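Long-range contact in hypothetical 27.5 kDa protein in SPX19-GCR2 intergenic region (Saccharomyces cerevisiae, PDB 1JZT), which catalyses the epimerization of the S and R forms of NAD(P)HX, a hydrated, damaged form of NAD(P)H, so that both epimers can be repaired: residues 42-50 / 81-89. Residues are numbered along the deposited sequence; the frame is centred on the assembly and turned at random.
Sequences AVCRQFPLR and LKLFGYNPV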
ATOM      1  N   ALA A  42      -6.405   6.714  -3.339  1.00  9.36           N
ATOM      2  CA  ALA A  42      -5.380   7.010  -4.356  1.00  8.42           C
ATOM      3  C   ALA A  42      -5.641   6.219  -5.638  1.00  9.33           C
ATOM      4  O   ALA A  42      -5.491   6.738  -6.752  1.00  7.85           O
ATOM      5  CB  ALA A  42      -3.974   6.677  -3.820  1.00  7.93           C
ATOM      6  N   VAL A  43      -6.023   4.956  -5.481  1.00  9.70           N
ATOM      7  CA  VAL A  43      -6.315   4.097  -6.626  1.00 10.10           C
ATOM      8  C   VAL A  43      -7.516   4.641  -7.396  1.00 10.34           C
ATOM      9  O   VAL A  43      -7.503   4.714  -8.627  1.00 10.55           O
ATOM     10  CB  VAL A  43      -6.625   2.662  -6.168  1.00 10.95           C
ATOM     11  CG1 VAL A  43      -7.147   1.836  -7.340  1.00  9.94           C
ATOM     12  CG2 VAL A  43      -5.375   2.034  -5.579  1.00 10.68           C
ATOM     13  N   CYS A  44      -8.558   5.008  -6.660  1.00  9.88           N
ATOM     14  CA  CYS A  44      -9.768   5.552  -7.263  1.00 12.82           C
ATOM     15  C   CYS A  44      -9.468   6.866  -7.990  1.00 12.99           C
ATOM     16  O   CYS A  44     -10.015   7.139  -9.054  1.00 12.06           O
ATOM     17  CB  CYS A  44     -10.832   5.771  -6.175  1.00 15.52           C
ATOM     18  SG  CYS A  44     -12.410   6.462  -6.742  1.00 23.93           S
ATOM     19  N   ARG A  45      -8.582   7.676  -7.425  1.00 11.48           N
ATOM     20  CA  ARG A  45      -8.257   8.958  -8.042  1.00 15.09           C
ATOM     21  C   ARG A  45      -7.354   8.808  -9.267  1.00 14.83           C
ATOM     22  O   ARG A  45      -7.458   9.580 -10.222  1.00 13.80           O
ATOM     23  CB  ARG A  45      -7.609   9.879  -7.013  1.00 15.52           C
ATOM     24  CG  ARG A  45      -7.493  11.316  -7.476  1.00 20.77           C
ATOM     25  CD  ARG A  45      -7.335  12.260  -6.301  1.00 20.95           C
ATOM     26  NE  ARG A  45      -8.513  12.276  -5.433  1.00 21.53           N
ATOM     27  CZ  ARG A  45      -8.601  13.013  -4.328  1.00 22.18           C
ATOM     28  NH1 ARG A  45      -7.584  13.787  -3.965  1.00 17.61           N
ATOM     29  NH2 ARG A  45      -9.701  12.984  -3.583  1.00 23.42           N
ATOM     30  N   GLN A  46      -6.483   7.805  -9.234  1.00 13.11           N
ATOM     31  CA  GLN A  46      -5.551   7.527 -10.324  1.00 14.76           C
ATOM     32  C   GLN A  46      -6.245   6.761 -11.456  1.00 14.79           C
ATOM     33  O   GLN A  46      -5.900   6.918 -12.629  1.00 15.36           O
ATOM     34  CB  GLN A  46      -4.368   6.714  -9.774  1.00 15.36           C
ATOM     35  CG  GLN A  46      -3.143   6.620 -10.668  1.00 19.13           C
ATOM     36  CD  GLN A  46      -2.450   7.958 -10.869  1.00 19.22           C
ATOM     37  OE1 GLN A  46      -2.432   8.807  -9.975  1.00 21.01           O
ATOM     38  NE2 GLN A  46      -1.866   8.146 -12.043  1.00 21.65           N
ATOM     39  N   PHE A  47      -7.235   5.943 -11.107  1.00 14.35           N
ATOM     40  CA  PHE A  47      -7.962   5.156 -12.107  1.00 14.93           C
ATOM     41  C   PHE A  47      -9.476   5.342 -11.987  1.00 14.90           C
ATOM     42  O   PHE A  47     -10.214   4.396 -11.700  1.00 13.79           O
ATOM     43  CB  PHE A  47      -7.616   3.674 -11.961  1.00 15.26           C
ATOM     44  CG  PHE A  47      -6.144   3.383 -12.066  1.00 17.78           C
ATOM     45  CD1 PHE A  47      -5.488   3.455 -13.290  1.00 18.37           C
ATOM     46  CD2 PHE A  47      -5.410   3.037 -10.936  1.00 17.24           C
ATOM     47  CE1 PHE A  47      -4.118   3.183 -13.386  1.00 20.40           C
ATOM     48  CE2 PHE A  47      -4.047   2.764 -11.017  1.00 17.16           C
ATOM     49  CZ  PHE A  47      -3.400   2.836 -12.246  1.00 18.07           C
ATOM     50  N   PRO A  48      -9.962   6.572 -12.219  1.00 15.60           N
ATOM     51  CA  PRO A  48     -11.398   6.872 -12.132  1.00 17.03           C
ATOM     52  C   PRO A  48     -12.237   5.947 -13.014  1.00 18.88           C
ATOM     53  O   PRO A  48     -11.837   5.593 -14.124  1.00 18.60           O
ATOM     54  CB  PRO A  48     -11.477   8.336 -12.572  1.00 16.34           C
ATOM     55  CG  PRO A  48     -10.291   8.496 -13.472  1.00 15.65           C
ATOM     56  CD  PRO A  48      -9.215   7.729 -12.747  1.00 16.02           C
ATOM     57  N   LEU A  49     -13.397   5.553 -12.506  1.00 19.98           N
ATOM     58  CA  LEU A  49     -14.281   4.663 -13.240  1.00 23.66           C
ATOM     59  C   LEU A  49     -15.191   5.406 -14.213  1.00 25.65           C
ATOM     60  O   LEU A  49     -15.748   4.800 -15.131  1.00 24.04           O
ATOM     61  CB  LEU A  49     -15.126   3.839 -12.261  1.00 26.08           C
ATOM     62  CG  LEU A  49     -14.338   2.861 -11.385  1.00 25.31           C
ATOM     63  CD1 LEU A  49     -15.270   2.211 -10.382  1.00 29.03           C
ATOM     64  CD2 LEU A  49     -13.668   1.813 -12.255  1.00 27.26           C
ATOM     65  N   ARG A  50     -15.331   6.716 -14.030  1.00 28.02           N
ATOM     66  CA  ARG A  50     -16.187   7.504 -14.911  1.00 30.81           C
ATOM     67  C   ARG A  50     -15.701   7.486 -16.354  1.00 32.37           C
ATOM     68  O   ARG A  50     -14.532   7.760 -16.632  1.00 32.85           O
ATOM     69  CB  ARG A  50     -16.271   8.960 -14.445  1.00 31.41           C
ATOM     70  CG  ARG A  50     -17.318   9.753 -15.218  1.00 33.51           C
ATOM     71  CD  ARG A  50     -16.839  11.147 -15.588  1.00 33.24           C
ATOM     72  NE  ARG A  50     -17.828  11.846 -16.408  0.50 34.97           N
ATOM     73  N   LEU A  81     -12.177  -0.446  -1.849  1.00  9.28           N
ATOM     74  CA  LEU A  81     -12.251  -0.491  -3.308  1.00  8.23           C
ATOM     75  C   LEU A  81     -13.531  -1.175  -3.756  1.00 10.02           C
ATOM     76  O   LEU A  81     -14.122  -0.803  -4.772  1.00  7.97           O
ATOM     77  CB  LEU A  81     -11.051  -1.236  -3.887  1.00  7.88           C
ATOM     78  CG  LEU A  81      -9.720  -0.477  -3.859  1.00  6.65           C
ATOM     79  CD1 LEU A  81      -8.593  -1.397  -4.322  1.00  6.92           C
ATOM     80  CD2 LEU A  81      -9.825   0.744  -4.761  1.00  8.75           C
ATOM     81  N   LYS A  82     -13.955  -2.182  -2.999  1.00  9.84           N
ATOM     82  CA  LYS A  82     -15.186  -2.894  -3.327  1.00 12.98           C
ATOM     83  C   LYS A  82     -16.339  -1.905  -3.147  1.00 13.19           C
ATOM     84  O   LYS A  82     -17.218  -1.806  -3.997  1.00 12.94           O
ATOM     85  CB  LYS A  82     -15.366  -4.102  -2.399  1.00 13.43           C
ATOM     86  CG  LYS A  82     -16.601  -4.940  -2.689  1.00 18.72           C
ATOM     87  CD  LYS A  82     -16.482  -5.654  -4.024  1.00 21.41           C
ATOM     88  CE  LYS A  82     -17.725  -6.470  -4.329  1.00 24.59           C
ATOM     89  NZ  LYS A  82     -17.570  -7.175  -5.632  1.00 26.30           N
ATOM     90  N   LEU A  83     -16.320  -1.161  -2.045  1.00 12.22           N
ATOM     91  CA  LEU A  83     -17.368  -0.183  -1.788  1.00 13.89           C
ATOM     92  C   LEU A  83     -17.340   0.927  -2.836  1.00 13.53           C
ATOM     93  O   LEU A  83     -18.389   1.440  -3.230  1.00 14.10           O
ATOM     94  CB  LEU A  83     -17.212   0.405  -0.380  1.00 13.23           C
ATOM     95  CG  LEU A  83     -17.707  -0.528   0.737  1.00 13.96           C
ATOM     96  CD1 LEU A  83     -16.923  -0.298   2.009  1.00 15.34           C
ATOM     97  CD2 LEU A  83     -19.201  -0.304   0.958  1.00 15.25           C
ATOM     98  N   PHE A  84     -16.141   1.281  -3.297  1.00 11.26           N
ATOM     99  CA  PHE A  84     -15.981   2.336  -4.293  1.00 13.03           C
ATOM    100  C   PHE A  84     -16.425   1.933  -5.703  1.00 13.06           C
ATOM    101  O   PHE A  84     -16.441   2.765  -6.612  1.00 13.36           O
ATOM    102  CB  PHE A  84     -14.522   2.824  -4.345  1.00 11.91           C
ATOM    103  CG  PHE A  84     -14.056   3.521  -3.091  1.00 11.58           C
ATOM    104  CD1 PHE A  84     -14.973   4.045  -2.181  1.00 10.58           C
ATOM    105  CD2 PHE A  84     -12.691   3.668  -2.829  1.00 10.86           C
ATOM    106  CE1 PHE A  84     -14.543   4.698  -1.026  1.00 11.87           C
ATOM    107  CE2 PHE A  84     -12.251   4.320  -1.676  1.00  9.68           C
ATOM    108  CZ  PHE A  84     -13.178   4.837  -0.773  1.00 11.05           C
ATOM    109  N   GLY A  85     -16.766   0.665  -5.894  1.00 11.79           N
ATOM    110  CA  GLY A  85     -17.220   0.233  -7.205  1.00 14.92           C
ATOM    111  C   GLY A  85     -16.254  -0.600  -8.027  1.00 15.39           C
ATOM    112  O   GLY A  85     -16.560  -0.949  -9.170  1.00 16.23           O
ATOM    113  N   TYR A  86     -15.091  -0.919  -7.466  1.00 13.80           N
ATOM    114  CA  TYR A  86     -14.111  -1.729  -8.187  1.00 14.92           C
ATOM    115  C   TYR A  86     -14.306  -3.221  -7.923  1.00 15.10           C
ATOM    116  O   TYR A  86     -15.124  -3.615  -7.092  1.00 16.02           O
ATOM    117  CB  TYR A  86     -12.684  -1.321  -7.802  1.00 13.52           C
ATOM    118  CG  TYR A  86     -12.331   0.096  -8.198  1.00 14.40           C
ATOM    119  CD1 TYR A  86     -12.823   1.181  -7.479  1.00 13.36           C
ATOM    120  CD2 TYR A  86     -11.547   0.353  -9.322  1.00 15.52           C
ATOM    121  CE1 TYR A  86     -12.551   2.490  -7.866  1.00 16.06           C
ATOM    122  CE2 TYR A  86     -11.264   1.661  -9.725  1.00 13.59           C
ATOM    123  CZ  TYR A  86     -11.771   2.722  -8.997  1.00 14.66           C
ATOM    124  OH  TYR A  86     -11.535   4.009  -9.402  1.00 15.15           O
ATOM    125  N   ASN A  87     -13.549  -4.038  -8.646  1.00 14.36           N
ATOM    126  CA  ASN A  87     -13.611  -5.487  -8.517  1.00 15.15           C
ATOM    127  C   ASN A  87     -12.303  -5.995  -7.928  1.00 15.37           C
ATOM    128  O   ASN A  87     -11.493  -6.621  -8.619  1.00 14.43           O
ATOM    129  CB  ASN A  87     -13.837  -6.112  -9.890  1.00 15.47           C
ATOM    130  CG  ASN A  87     -15.081  -5.584 -10.561  1.00 18.73           C
ATOM    131  OD1 ASN A  87     -16.183  -5.703 -10.026  1.00 19.69           O
ATOM    132  ND2 ASN A  87     -14.914  -4.991 -11.739  1.00 20.16           N
ATOM    133  N   PRO A  88     -12.082  -5.743  -6.631  1.00 13.99           N
ATOM    134  CA  PRO A  88     -10.844  -6.193  -5.996  1.00 14.72           C
ATOM    135  C   PRO A  88     -10.743  -7.697  -5.767  1.00 15.19           C
ATOM    136  O   PRO A  88     -11.736  -8.364  -5.475  1.00 15.66           O
ATOM    137  CB  PRO A  88     -10.828  -5.399  -4.690  1.00 14.10           C
ATOM    138  CG  PRO A  88     -12.281  -5.324  -4.341  1.00 14.17           C
ATOM    139  CD  PRO A  88     -12.943  -5.026  -5.671  1.00 14.04           C
ATOM    140  N   VAL A  89      -9.527  -8.212  -5.933  1.00 15.61           N
ATOM    141  CA  VAL A  89      -9.206  -9.617  -5.711  1.00 15.35           C
ATOM    142  C   VAL A  89      -7.923  -9.618  -4.884  1.00 14.70           C
ATOM    143  O   VAL A  89      -6.915  -9.023  -5.280  1.00 13.42           O
ATOM    144  CB  VAL A  89      -8.948 -10.379  -7.034  1.00 18.26           C
ATOM    145  CG1 VAL A  89      -8.437 -11.784  -6.735  1.00 17.61           C
ATOM    146  CG2 VAL A  89     -10.225 -10.459  -7.849  1.00 17.45           C
TER
HETATM  147  O   HOH W   1     -14.083   6.317  -9.867  1.00 42.87           O
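Tyr86 reaches from the turn that follows helix 69-83 to Phe47, just past the end of helix 28-46, so that the exits of two helices meet in the Rossmann-like YjeF N-terminal fold. Its OH donates a 2.7 Å hydrogen bond to Phe47 O; the oxygen lies near the plane of the phenol ring, whereas the hydroxyl stands above the carbonyl plane, 49° out of it. Leu49 CG, anti to its carbonyl carbon (chi1 -65°), comes to lie against the ring, nearest CZ. Leu49 CD1 sits over the ring centre, 3.8 Å from the Tyr86 centroid in a CH-pi contact, while CD2 stands past the rim, 3.5 Å from Tyr86 CE2. Cys44 SG lies at the ring edge, 3.7 Å from Tyr86 OH. A phenylalanine in place of Tyr86 would probably keep much of this packing but leave Phe47 O without its hydroxyl donor.

Deeper in, Val43 and Leu81 cross at about a right angle, and Val61 and Leu134 of the central sheet touch the Tyr86 side chain. Gly85, at positive phi, forms a Schellman motif ending helix 69-83, and Tyr86 N bonds back to Leu81 O at 2.9 Å. A water accepts from Leu49 N at 2.8 Å and donates only weakly to Tyr86 OH.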